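Local coordinates for protein NAD(P)H-hydrate epimerase (Saccharomyces cerevisiae, PDB 1JZT) that catalyses the epimerization of the R and S forms of NAD(P)HX, a hydrated, damaged form of NAD(P)H, as a step in its repair, and uses potassium as cofactor, at residues L75-A78 / R79-L83; K103-V106 / H107-N110; E159-K162 / V163-I166; F221-R224 / D225-N228. All blocks are in the same frame, centred on the assembly; numbering follows the deposited sequence.

Contact 1: L75-A78 / R79-L83; sequences LVCA and RHLKL
V76 carries the tight part of this helical turn: its CG1 reaches H80, and both of its methyls border R79 NH2. CG1 meets the imidazole in the ring plane, 3.7 Å from H80 CD2, and the two side chains run alongside each other in the same direction. V76 CG2 lies 3.8 Å from R79 NH2, and the V76 carbonyl oxygen sits over one face of the guanidinium. The arginine CG stands anti to the backbone N (chi1 166°), and the chain bends at chi3 (41°), which turns the guanidinium back toward V76. Both polar ends then turn to E33 of helix 28-46, R79 NH2 in a salt bridge with OE1 and H80 NE2 in a hydrogen bond with OE2, so one carboxylate probably fixes the rotation of both groups. The turn belongs to helix 69-83, the crossover of the beta-alpha-beta unit between strands 60-65 and 88-91 in this Rossmann-like domain. C77 adds a second packed spot, its SG 3.7 Å from L81 CD1, while also touching V39. Along the backbone, H80 N bonds to V76 O at 3.2 Å and L81 N to C77 O at 3.0 Å. The direct bond from R79 N to L75 O is weak, and a water fills in beside it, accepting from R79 NE at 3.0 Å and donating to L75 O at 3.1 Å. The solvent side belongs to K82, which is partly exposed; its CB lies 3.7 Å from A78 O, and its chain bends at chi2 and leaves the turn.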
ATOM      1  N   LEU A  75      -4.963   4.199   5.037  1.00  7.21           N
ATOM      2  CA  LEU A  75      -5.652   5.331   5.658  1.00  7.71           C
ATOM      3  C   LEU A  75      -4.678   6.498   5.844  1.00  8.93           C
ATOM      4  O   LEU A  75      -5.050   7.662   5.664  1.00  9.89           O
ATOM      5  CB  LEU A  75      -6.251   4.920   7.011  1.00  9.64           C
ATOM      6  CG  LEU A  75      -7.273   3.777   6.976  1.00  9.96           C
ATOM      7  CD1 LEU A  75      -7.832   3.503   8.380  1.00 10.92           C
ATOM      8  CD2 LEU A  75      -8.389   4.139   6.020  1.00 12.63           C
ATOM      9  N   VAL A  76      -3.438   6.178   6.210  1.00  7.85           N
ATOM     10  CA  VAL A  76      -2.396   7.190   6.393  1.00  7.72           C
ATOM     11  C   VAL A  76      -2.064   7.792   5.020  1.00  8.73           C
ATOM     12  O   VAL A  76      -1.994   9.009   4.856  1.00  8.03           O
ATOM     13  CB  VAL A  76      -1.110   6.566   6.979  1.00  7.37           C
ATOM     14  CG1 VAL A  76       0.042   7.568   6.914  1.00  5.98           C
ATOM     15  CG2 VAL A  76      -1.350   6.144   8.421  1.00  7.10           C
ATOM     16  N   CYS A  77      -1.849   6.918   4.041  1.00  8.55           N
ATOM     17  CA  CYS A  77      -1.530   7.324   2.675  1.00  8.87           C
ATOM     18  C   CYS A  77      -2.533   8.340   2.139  1.00  7.70           C
ATOM     19  O   CYS A  77      -2.157   9.345   1.546  1.00  7.90           O
ATOM     20  CB  CYS A  77      -1.521   6.095   1.770  1.00 12.47           C
ATOM     21  SG  CYS A  77      -1.389   6.465   0.004  1.00 15.74           S
ATOM     22  N   ALA A  78      -3.814   8.056   2.341  1.00  8.47           N
ATOM     23  CA  ALA A  78      -4.879   8.926   1.883  1.00  6.87           C
ATOM     24  C   ALA A  78      -4.767  10.348   2.433  1.00  9.32           C
ATOM     25  O   ALA A  78      -5.027  11.316   1.712  1.00  8.58           O
ATOM     26  CB  ALA A  78      -6.231   8.322   2.250  1.00  8.34           C
ATOM     27  N   ARG A  79      -4.389  10.480   3.701  1.00  8.53           N
ATOM     28  CA  ARG A  79      -4.246  11.805   4.321  1.00  8.72           C
ATOM     29  C   ARG A  79      -3.071  12.570   3.707  1.00  7.71           C
ATOM     30  O   ARG A  79      -3.186  13.761   3.419  1.00  7.63           O
ATOM     31  CB  ARG A  79      -4.072  11.661   5.848  1.00  8.70           C
ATOM     32  CG  ARG A  79      -3.581  12.926   6.590  1.00  8.92           C
ATOM     33  CD  ARG A  79      -3.845  12.808   8.097  1.00  9.53           C
ATOM     34  NE  ARG A  79      -3.541  11.468   8.590  1.00 10.81           N
ATOM     35  CZ  ARG A  79      -2.317  11.018   8.846  1.00  8.70           C
ATOM     36  NH1 ARG A  79      -1.262  11.806   8.667  1.00  8.13           N
ATOM     37  NH2 ARG A  79      -2.152   9.767   9.260  1.00  8.11           N
ATOM     38  N   HIS A  80      -1.944  11.897   3.491  1.00  8.08           N
ATOM     39  CA  HIS A  80      -0.804  12.582   2.896  1.00  9.85           C
ATOM     40  C   HIS A  80      -1.098  13.002   1.459  1.00  9.40           C
ATOM     41  O   HIS A  80      -0.684  14.075   1.028  1.00  9.49           O
ATOM     42  CB  HIS A  80       0.453  11.709   2.970  1.00  9.19           C
ATOM     43  CG  HIS A  80       1.056  11.670   4.337  1.00 11.68           C
ATOM     44  ND1 HIS A  80       1.772  12.727   4.863  1.00 12.40           N
ATOM     45  CD2 HIS A  80       0.977  10.745   5.322  1.00 10.05           C
ATOM     46  CE1 HIS A  80       2.102  12.455   6.112  1.00 13.31           C
ATOM     47  NE2 HIS A  80       1.630  11.257   6.416  1.00 11.94           N
ATOM     48  N   LEU A  81      -1.829  12.166   0.724  1.00  9.28           N
ATOM     49  CA  LEU A  81      -2.181  12.494  -0.656  1.00  8.23           C
ATOM     50  C   LEU A  81      -3.047  13.740  -0.705  1.00 10.02           C
ATOM     51  O   LEU A  81      -2.944  14.543  -1.635  1.00  7.97           O
ATOM     52  CB  LEU A  81      -2.928  11.334  -1.313  1.00  7.88           C
ATOM     53  CG  LEU A  81      -2.071  10.122  -1.692  1.00  6.65           C
ATOM     54  CD1 LEU A  81      -2.970   8.992  -2.189  1.00  6.92           C
ATOM     55  CD2 LEU A  81      -1.076  10.533  -2.768  1.00  8.75           C
ATOM     56  N   LYS A  82      -3.907  13.898   0.296  1.00  9.84           N
ATOM     57  CA  LYS A  82      -4.772  15.072   0.358  1.00 12.98           C
ATOM     58  C   LYS A  82      -3.866  16.285   0.575  1.00 13.19           C
ATOM     59  O   LYS A  82      -4.018  17.307  -0.087  1.00 12.94           O
ATOM     60  CB  LYS A  82      -5.772  14.936   1.512  1.00 13.43           C
ATOM     61  CG  LYS A  82      -6.751  16.093   1.635  1.00 18.72           C
ATOM     62  CD  LYS A  82      -7.714  16.128   0.461  1.00 21.41           C
ATOM     63  CE  LYS A  82      -8.676  17.297   0.568  1.00 24.59           C
ATOM     64  NZ  LYS A  82      -9.619  17.293  -0.585  1.00 26.30           N
ATOM     65  N   LEU A  83      -2.911  16.161   1.492  1.00 12.22           N
ATOM     66  CA  LEU A  83      -1.992  17.257   1.764  1.00 13.89           C
ATOM     67  C   LEU A  83      -1.124  17.550   0.543  1.00 13.53           C
ATOM     68  O   LEU A  83      -0.792  18.708   0.276  1.00 14.10           O
ATOM     69  CB  LEU A  83      -1.114  16.925   2.978  1.00 13.23           C
ATOM     70  CG  LEU A  83      -1.834  17.097   4.326  1.00 13.96           C
ATOM     71  CD1 LEU A  83      -1.281  16.133   5.350  1.00 15.34           C
ATOM     72  CD2 LEU A  83      -1.694  18.543   4.793  1.00 15.25           C
TER
HETATM   73  O   HOH W   1      -5.526   9.201   8.279  1.00  9.96           O

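Contact 2: K103-V106 / H107-N110; sequences KQLV and HQLN
Q108 lies against L105 one turn back, with OE1 3.6 Å from the leucine CD2 and the two side chains crossing at a slant. The turn is part of helix 100-111, which connects strands 88-91 and 116-117 as the crossover of a beta-alpha-beta unit at one end of the central sheet. Q108 CG is anti to its carbonyl carbon (chi1 -67°) and the chain runs on extended, which carries the amide back along the helix; CG passes 3.2 Å from Q104 O and OE1 arrives at the leucine methyl. H107 makes a different kind of approach: the K103 carbonyl oxygen lies over one face of its imidazole, offset toward the rim, at 3.4 Å above the ring plane. Beneath these side chains, the i to i+4 backbone bonds set the spacing. H107 N reaches K103 O at 3.1 Å, Q108 N reaches Q104 O at 3.0 Å, and L109 N reaches L105 O at 3.2 Å, the last the most bent of the three at 138°. The next shell is helix 69-83, which receives the buried face: L105 rests on V76 and R79, Q108 also touches R79, and L109 packs on A78. H107 and N110 are on the exposed part of the turn, whereas V106 is partly covered by Y92. At the last residue of the turn, the N110 carboxamide folds back over the V106 carbonyl; CG is 3.3 Å from V106 O, the same oxygen that accepts N110 N at 3.1 Å.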
ATOM      1  N   LYS A 103      -9.619   3.647  14.059  1.00 14.66           N
ATOM      2  CA  LYS A 103     -10.728   4.587  14.215  1.00 14.30           C
ATOM      3  C   LYS A 103     -10.186   6.012  14.210  1.00 13.67           C
ATOM      4  O   LYS A 103     -10.790   6.925  13.636  1.00 14.00           O
ATOM      5  CB  LYS A 103     -11.469   4.335  15.535  1.00 16.38           C
ATOM      6  CG  LYS A 103     -11.987   2.911  15.745  1.00 21.64           C
ATOM      7  CD  LYS A 103     -12.462   2.727  17.189  1.00 25.43           C
ATOM      8  CE  LYS A 103     -12.933   1.302  17.496  1.00 27.61           C
ATOM      9  NZ  LYS A 103     -14.220   0.956  16.827  1.00 31.13           N
ATOM     10  N   GLN A 104      -9.049   6.201  14.870  1.00 13.09           N
ATOM     11  CA  GLN A 104      -8.429   7.519  14.942  1.00 12.43           C
ATOM     12  C   GLN A 104      -7.955   7.953  13.557  1.00 10.76           C
ATOM     13  O   GLN A 104      -8.069   9.130  13.194  1.00 11.95           O
ATOM     14  CB  GLN A 104      -7.255   7.498  15.922  1.00 12.60           C
ATOM     15  CG  GLN A 104      -7.652   7.225  17.368  1.00 12.87           C
ATOM     16  CD  GLN A 104      -6.446   7.066  18.277  1.00 15.58           C
ATOM     17  OE1 GLN A 104      -5.555   6.255  18.007  1.00 16.22           O
ATOM     18  NE2 GLN A 104      -6.412   7.832  19.364  1.00 17.02           N
ATOM     19  N   LEU A 105      -7.435   7.003  12.781  1.00  8.88           N
ATOM     20  CA  LEU A 105      -6.960   7.312  11.431  1.00  9.53           C
ATOM     21  C   LEU A 105      -8.131   7.771  10.555  1.00 10.68           C
ATOM     22  O   LEU A 105      -7.960   8.611   9.668  1.00 11.10           O
ATOM     23  CB  LEU A 105      -6.255   6.092  10.813  1.00  8.14           C
ATOM     24  CG  LEU A 105      -4.841   5.790  11.353  1.00  8.97           C
ATOM     25  CD1 LEU A 105      -4.324   4.477  10.794  1.00  6.88           C
ATOM     26  CD2 LEU A 105      -3.900   6.933  10.995  1.00  7.96           C
ATOM     27  N   VAL A 106      -9.322   7.233  10.822  1.00 11.14           N
ATOM     28  CA  VAL A 106     -10.512   7.620  10.068  1.00 11.12           C
ATOM     29  C   VAL A 106     -10.937   9.032  10.457  1.00 11.08           C
ATOM     30  O   VAL A 106     -11.330   9.830   9.605  1.00 10.17           O
ATOM     31  CB  VAL A 106     -11.680   6.632  10.307  1.00 10.99           C
ATOM     32  CG1 VAL A 106     -12.973   7.165   9.677  1.00 11.44           C
ATOM     33  CG2 VAL A 106     -11.334   5.284   9.698  1.00 10.94           C
ATOM     34  N   HIS A 107     -10.856   9.347  11.745  1.00 12.52           N
ATOM     35  CA  HIS A 107     -11.210  10.689  12.190  1.00 12.97           C
ATOM     36  C   HIS A 107     -10.254  11.691  11.546  1.00 11.88           C
ATOM     37  O   HIS A 107     -10.650  12.795  11.183  1.00 11.87           O
ATOM     38  CB  HIS A 107     -11.141  10.788  13.715  1.00 16.74           C
ATOM     39  CG  HIS A 107     -12.256  10.074  14.418  1.00 19.33           C
ATOM     40  ND1 HIS A 107     -12.370  10.043  15.789  1.00 24.12           N
ATOM     41  CD2 HIS A 107     -13.314   9.377  13.937  1.00 22.59           C
ATOM     42  CE1 HIS A 107     -13.451   9.359  16.126  1.00 24.59           C
ATOM     43  NE2 HIS A 107     -14.041   8.944  15.021  1.00 23.18           N
ATOM     44  N   GLN A 108      -8.992  11.303  11.395  1.00 10.94           N
ATOM     45  CA  GLN A 108      -8.016  12.186  10.775  1.00 12.45           C
ATOM     46  C   GLN A 108      -8.388  12.454   9.313  1.00 12.21           C
ATOM     47  O   GLN A 108      -8.137  13.540   8.790  1.00 13.18           O
ATOM     48  CB  GLN A 108      -6.617  11.577  10.890  1.00 13.47           C
ATOM     49  CG  GLN A 108      -6.113  11.524  12.334  1.00 13.01           C
ATOM     50  CD  GLN A 108      -4.958  10.560  12.525  1.00 12.91           C
ATOM     51  OE1 GLN A 108      -4.083  10.449  11.669  1.00 11.51           O
ATOM     52  NE2 GLN A 108      -4.945   9.867  13.658  1.00 12.72           N
ATOM     53  N   LEU A 109      -8.995  11.471   8.653  1.00 11.04           N
ATOM     54  CA  LEU A 109      -9.405  11.657   7.264  1.00 11.35           C
ATOM     55  C   LEU A 109     -10.585  12.631   7.204  1.00 12.26           C
ATOM     56  O   LEU A 109     -10.654  13.483   6.314  1.00 12.25           O
ATOM     57  CB  LEU A 109      -9.778  10.307   6.632  1.00 11.39           C
ATOM     58  CG  LEU A 109      -8.588   9.369   6.368  1.00 11.06           C
ATOM     59  CD1 LEU A 109      -9.069   8.012   5.884  1.00 11.99           C
ATOM     60  CD2 LEU A 109      -7.670  10.004   5.317  1.00 14.39           C
ATOM     61  N   ASN A 110     -11.508  12.519   8.157  1.00 12.82           N
ATOM     62  CA  ASN A 110     -12.660  13.421   8.193  1.00 14.42           C
ATOM     63  C   ASN A 110     -12.146  14.847   8.383  1.00 14.11           C
ATOM     64  O   ASN A 110     -12.623  15.788   7.745  1.00 14.12           O
ATOM     65  CB  ASN A 110     -13.596  13.054   9.346  1.00 15.01           C
ATOM     66  CG  ASN A 110     -14.086  11.624   9.265  1.00 17.93           C
ATOM     67  OD1 ASN A 110     -14.292  11.089   8.177  1.00 16.63           O
ATOM     68  ND2 ASN A 110     -14.290  11.001  10.419  1.00 18.33           N
TER

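Contact 3: E159-K162 / V163-I166; sequences ELCK and VQNI
V163 N donates a hydrogen bond to L160 O at 3.1 Å, an i to i+3 link between E159-K162 and V163-I166 that approaches from above the carbonyl plane, 59° out of it. Van der Waals packing crowds the same carbonyl: V163 CG2, set between its own backbone N and carbonyl carbon, lies 3.6 Å from L160 O. Q164 CG packs 3.2 Å from C161 O, three residues back; the Q164 chi1 of 63° swings this methylene over the preceding turn. Two waters add polar links. One molecule donates to K162 O at 2.7 Å and accepts from N165 N at 3.0 Å, so it bridges a late carbonyl of the turn to the following loop. Another donates to C161 O at 2.6 Å, with a weak second bond from N165 ND2. Toward the core, L160 is buried, its side chain about 5 Å from that of D138, which is predicted to bind potassium. The contact itself lies at the surface, where helix 153-163 gives way to the loop before strand 169-172, with E159 against W124 and L128 and I166 on P130; that strand belongs to the parallel part of the sheet.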
ATOM      1  N   GLU A 159     -13.383  -7.162  -9.498  1.00 14.68           N
ATOM      2  CA  GLU A 159     -13.738  -5.898 -10.142  1.00 15.18           C
ATOM      3  C   GLU A 159     -12.486  -5.118 -10.527  1.00 14.21           C
ATOM      4  O   GLU A 159     -12.426  -4.518 -11.598  1.00 13.91           O
ATOM      5  CB  GLU A 159     -14.604  -5.035  -9.215  1.00 16.53           C
ATOM      6  CG  GLU A 159     -15.970  -5.617  -8.847  1.00 20.12           C
ATOM      7  CD  GLU A 159     -16.871  -5.855 -10.051  1.00 21.68           C
ATOM      8  OE1 GLU A 159     -16.746  -5.123 -11.056  1.00 20.00           O
ATOM      9  OE2 GLU A 159     -17.721  -6.770  -9.984  1.00 24.23           O
ATOM     10  N   LEU A 160     -11.490  -5.123  -9.646  1.00 13.38           N
ATOM     11  CA  LEU A 160     -10.235  -4.418  -9.909  1.00 13.46           C
ATOM     12  C   LEU A 160      -9.502  -5.019 -11.105  1.00 12.96           C
ATOM     13  O   LEU A 160      -8.984  -4.293 -11.954  1.00 13.63           O
ATOM     14  CB  LEU A 160      -9.319  -4.469  -8.676  1.00 12.52           C
ATOM     15  CG  LEU A 160      -9.823  -3.719  -7.440  1.00 13.20           C
ATOM     16  CD1 LEU A 160      -8.807  -3.834  -6.299  1.00 12.97           C
ATOM     17  CD2 LEU A 160     -10.058  -2.267  -7.800  1.00 15.29           C
ATOM     18  N   CYS A 161      -9.456  -6.346 -11.176  1.00 13.83           N
ATOM     19  CA  CYS A 161      -8.763  -7.007 -12.281  1.00 13.43           C
ATOM     20  C   CYS A 161      -9.369  -6.688 -13.641  1.00 13.18           C
ATOM     21  O   CYS A 161      -8.666  -6.688 -14.650  1.00 12.78           O
ATOM     22  CB  CYS A 161      -8.746  -8.524 -12.070  1.00 14.99           C
ATOM     23  SG  CYS A 161      -7.645  -9.062 -10.745  1.00 15.38           S
ATOM     24  N   LYS A 162     -10.669  -6.416 -13.670  1.00 13.67           N
ATOM     25  CA  LYS A 162     -11.342  -6.097 -14.920  1.00 15.05           C
ATOM     26  C   LYS A 162     -10.899  -4.759 -15.511  1.00 15.60           C
ATOM     27  O   LYS A 162     -10.929  -4.578 -16.730  1.00 15.06           O
ATOM     28  CB  LYS A 162     -12.858  -6.094 -14.709  1.00 18.74           C
ATOM     29  CG  LYS A 162     -13.379  -7.437 -14.215  1.00 21.69           C
ATOM     30  CD  LYS A 162     -14.828  -7.382 -13.780  1.00 26.07           C
ATOM     31  CE  LYS A 162     -15.769  -7.425 -14.957  1.00 30.19           C
ATOM     32  NZ  LYS A 162     -17.179  -7.617 -14.498  1.00 31.55           N
ATOM     33  N   VAL A 163     -10.477  -3.826 -14.661  1.00 14.46           N
ATOM     34  CA  VAL A 163     -10.055  -2.513 -15.149  1.00 14.68           C
ATOM     35  C   VAL A 163      -8.589  -2.176 -14.884  1.00 14.49           C
ATOM     36  O   VAL A 163      -8.153  -1.056 -15.152  1.00 16.32           O
ATOM     37  CB  VAL A 163     -10.916  -1.387 -14.526  1.00 15.40           C
ATOM     38  CG1 VAL A 163     -12.393  -1.664 -14.765  1.00 15.36           C
ATOM     39  CG2 VAL A 163     -10.625  -1.275 -13.042  1.00 15.41           C
ATOM     40  N   GLN A 164      -7.826  -3.141 -14.388  1.00 12.25           N
ATOM     41  CA  GLN A 164      -6.422  -2.901 -14.055  1.00 12.98           C
ATOM     42  C   GLN A 164      -5.509  -2.624 -15.237  1.00 12.91           C
ATOM     43  O   GLN A 164      -4.371  -2.180 -15.057  1.00 13.08           O
ATOM     44  CB  GLN A 164      -5.863  -4.071 -13.237  1.00 13.32           C
ATOM     45  CG  GLN A 164      -5.835  -5.396 -13.968  1.00 15.95           C
ATOM     46  CD  GLN A 164      -5.262  -6.513 -13.116  1.00 17.30           C
ATOM     47  OE1 GLN A 164      -5.167  -7.661 -13.556  1.00 16.30           O
ATOM     48  NE2 GLN A 164      -4.866  -6.180 -11.891  1.00 13.81           N
ATOM     49  N   ASN A 165      -5.993  -2.882 -16.448  1.00 14.02           N
ATOM     50  CA  ASN A 165      -5.180  -2.629 -17.630  1.00 15.17           C
ATOM     51  C   ASN A 165      -5.490  -1.248 -18.199  1.00 14.98           C
ATOM     52  O   ASN A 165      -4.846  -0.801 -19.142  1.00 14.00           O
ATOM     53  CB  ASN A 165      -5.415  -3.717 -18.679  1.00 18.00           C
ATOM     54  CG  ASN A 165      -4.834  -5.049 -18.257  1.00 20.26           C
ATOM     55  OD1 ASN A 165      -3.615  -5.211 -18.198  1.00 22.94           O
ATOM     56  ND2 ASN A 165      -5.700  -6.003 -17.939  1.00 22.12           N
ATOM     57  N   ILE A 166      -6.480  -0.575 -17.620  1.00 13.46           N
ATOM     58  CA  ILE A 166      -6.842   0.763 -18.062  1.00 14.29           C
ATOM     59  C   ILE A 166      -6.542   1.766 -16.947  1.00 14.09           C
ATOM     60  O   ILE A 166      -6.044   2.862 -17.207  1.00 14.16           O
ATOM     61  CB  ILE A 166      -8.343   0.854 -18.475  1.00 15.14           C
ATOM     62  CG1 ILE A 166      -8.763   2.322 -18.618  1.00 17.95           C
ATOM     63  CG2 ILE A 166      -9.221   0.163 -17.455  1.00 21.72           C
ATOM     64  CD1 ILE A 166      -7.924   3.115 -19.608  1.00 22.49           C
TER
HETATM   65  O   HOH W   2      -8.006  -6.739 -17.172  1.00 26.68           O
HETATM   66  O   HOH W   3      -8.478  -3.931 -17.661  1.00 19.04           O

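Contact 4: F221-R224 / D225-N228; sequences FIPR and DFAN
I222 and P223 provide the apolar part of this turn against F226 and A227. I222 CG2 meets the F226 ring at its edge, in plane, 4.0 Å from CD2, and the two side chains cross at about a right angle. The same methyl lies 3.8 Å from A227 CB. P223 comes in beside it, its ring CG 3.5 Å from F226 CB. F226 CG stands anti to its own backbone N (chi1 -175°), and the ring points on to helix 9-19, where it touches I15 and L19. Among polar groups, the R224 chain is extended from CG to NE, and the end of the N228 side chain lies off-centre over one face of the R224 guanidinium, toward its rim, with the planes 78° apart. The charged end has its stronger partner elsewhere, in a salt bridge from NH1 to E233. Two backbone hydrogen bonds start the helix: A227 N to P223 O at 3.1 Å, nearly straight, and N228 N to R224 O at 2.9 Å and 177°. With P223 at the N-cap position, the contact of I222 just before it with A227 is a hydrophobic staple at the N-terminus of the short helix 224-229, with F226 packing beside it.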
ATOM      1  N   PHE A 221      13.331   2.914   8.341  1.00 14.50           N
ATOM      2  CA  PHE A 221      13.554   2.858   9.782  1.00 15.22           C
ATOM      3  C   PHE A 221      14.287   1.584  10.183  1.00 15.86           C
ATOM      4  O   PHE A 221      14.049   1.032  11.254  1.00 14.42           O
ATOM      5  CB  PHE A 221      12.216   2.961  10.526  1.00 15.64           C
ATOM      6  CG  PHE A 221      11.115   2.122   9.927  1.00 14.27           C
ATOM      7  CD1 PHE A 221      11.183   0.730   9.953  1.00 13.48           C
ATOM      8  CD2 PHE A 221      10.009   2.730   9.331  1.00 13.25           C
ATOM      9  CE1 PHE A 221      10.169  -0.043   9.392  1.00 15.20           C
ATOM     10  CE2 PHE A 221       8.990   1.966   8.767  1.00 16.99           C
ATOM     11  CZ  PHE A 221       9.068   0.575   8.798  1.00 15.74           C
ATOM     12  N   ILE A 222      15.190   1.131   9.318  1.00 16.27           N
ATOM     13  CA  ILE A 222      15.952  -0.095   9.561  1.00 17.29           C
ATOM     14  C   ILE A 222      17.466   0.122   9.621  1.00 16.68           C
ATOM     15  O   ILE A 222      18.073   0.569   8.649  1.00 16.61           O
ATOM     16  CB  ILE A 222      15.663  -1.132   8.457  1.00 18.83           C
ATOM     17  CG1 ILE A 222      14.177  -1.486   8.459  1.00 18.84           C
ATOM     18  CG2 ILE A 222      16.520  -2.374   8.659  1.00 16.58           C
ATOM     19  CD1 ILE A 222      13.731  -2.158   7.190  1.00 24.47           C
ATOM     20  N   PRO A 223      18.092  -0.192  10.771  1.00 17.61           N
ATOM     21  CA  PRO A 223      19.540  -0.032  10.937  1.00 18.66           C
ATOM     22  C   PRO A 223      20.282  -1.178  10.243  1.00 19.75           C
ATOM     23  O   PRO A 223      19.702  -2.232   9.979  1.00 18.48           O
ATOM     24  CB  PRO A 223      19.716  -0.031  12.455  1.00 18.53           C
ATOM     25  CG  PRO A 223      18.647  -0.941  12.914  1.00 18.85           C
ATOM     26  CD  PRO A 223      17.457  -0.577  12.044  1.00 18.72           C
ATOM     27  N   ARG A 224      21.559  -0.967   9.948  1.00 21.56           N
ATOM     28  CA  ARG A 224      22.371  -1.963   9.254  1.00 25.08           C
ATOM     29  C   ARG A 224      22.425  -3.348   9.902  1.00 24.60           C
ATOM     30  O   ARG A 224      22.053  -4.345   9.285  1.00 24.66           O
ATOM     31  CB  ARG A 224      23.795  -1.431   9.085  1.00 28.04           C
ATOM     32  CG  ARG A 224      24.686  -2.289   8.211  1.00 33.56           C
ATOM     33  CD  ARG A 224      26.108  -1.758   8.225  1.00 38.93           C
ATOM     34  NE  ARG A 224      26.996  -2.551   7.382  1.00 43.91           N
ATOM     35  CZ  ARG A 224      26.905  -2.615   6.059  1.00 46.56           C
ATOM     36  NH1 ARG A 224      25.961  -1.928   5.426  1.00 48.19           N
ATOM     37  NH2 ARG A 224      27.756  -3.366   5.369  1.00 47.60           N
ATOM     38  N   ASP A 225      22.894  -3.410  11.144  1.00 24.49           N
ATOM     39  CA  ASP A 225      23.015  -4.682  11.847  1.00 24.84           C
ATOM     40  C   ASP A 225      21.709  -5.472  11.894  1.00 22.56           C
ATOM     41  O   ASP A 225      21.715  -6.694  11.766  1.00 23.62           O
ATOM     42  CB  ASP A 225      23.527  -4.449  13.269  1.00 29.41           C
ATOM     43  CG  ASP A 225      22.554  -3.659  14.112  1.00 33.22           C
ATOM     44  OD1 ASP A 225      22.179  -2.536  13.703  1.00 37.69           O
ATOM     45  OD2 ASP A 225      22.161  -4.161  15.186  1.00 36.98           O
ATOM     46  N   PHE A 226      20.593  -4.774  12.070  1.00 19.70           N
ATOM     47  CA  PHE A 226      19.286  -5.421  12.138  1.00 17.66           C
ATOM     48  C   PHE A 226      18.958  -6.070  10.801  1.00 17.46           C
ATOM     49  O   PHE A 226      18.549  -7.230  10.749  1.00 17.16           O
ATOM     50  CB  PHE A 226      18.206  -4.395  12.486  1.00 15.78           C
ATOM     51  CG  PHE A 226      16.845  -4.990  12.688  1.00 15.04           C
ATOM     52  CD1 PHE A 226      16.559  -5.734  13.828  1.00 14.71           C
ATOM     53  CD2 PHE A 226      15.839  -4.789  11.748  1.00 15.86           C
ATOM     54  CE1 PHE A 226      15.287  -6.269  14.032  1.00 14.23           C
ATOM     55  CE2 PHE A 226      14.565  -5.319  11.941  1.00 16.47           C
ATOM     56  CZ  PHE A 226      14.285  -6.061  13.089  1.00 15.42           C
ATOM     57  N   ALA A 227      19.127  -5.307   9.723  1.00 16.21           N
ATOM     58  CA  ALA A 227      18.862  -5.811   8.380  1.00 17.05           C
ATOM     59  C   ALA A 227      19.741  -7.028   8.103  1.00 16.85           C
ATOM     60  O   ALA A 227      19.242  -8.085   7.722  1.00 15.62           O
ATOM     61  CB  ALA A 227      19.133  -4.721   7.343  1.00 16.45           C
ATOM     62  N   ASN A 228      21.047  -6.877   8.299  1.00 17.08           N
ATOM     63  CA  ASN A 228      21.982  -7.975   8.067  1.00 17.68           C
ATOM     64  C   ASN A 228      21.564  -9.231   8.829  1.00 18.74           C
ATOM     65  O   ASN A 228      21.688 -10.345   8.319  1.00 18.03           O
ATOM     66  CB  ASN A 228      23.404  -7.572   8.472  1.00 18.37           C
ATOM     67  CG  ASN A 228      23.998  -6.509   7.553  1.00 21.55           C
ATOM     68  OD1 ASN A 228      23.421  -6.176   6.515  1.00 24.26           O
ATOM     69  ND2 ASN A 228      25.155  -5.980   7.927  1.00 21.68           N
TER

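Each of the four contacts closes a single local turn, and they follow in series along the chain with no nesting or crossing. Contact 1 comes first, on helix 69-83 after strand 60-65; strand 88-91 then leads to contact 2 on helix 100-111. These two alone touch, with centres 11 Å apart: their side chains pack together, joining consecutive crossover helices. After strand 133-139, contact 3 ends helix 153-163 before strand 169-172, about 14 Å from contact 1 at the nearest atoms. Contact 4 follows strand 214-218, opens helix 224-229, and lies across the chain's centre from contact 3, their centres 37 Å apart.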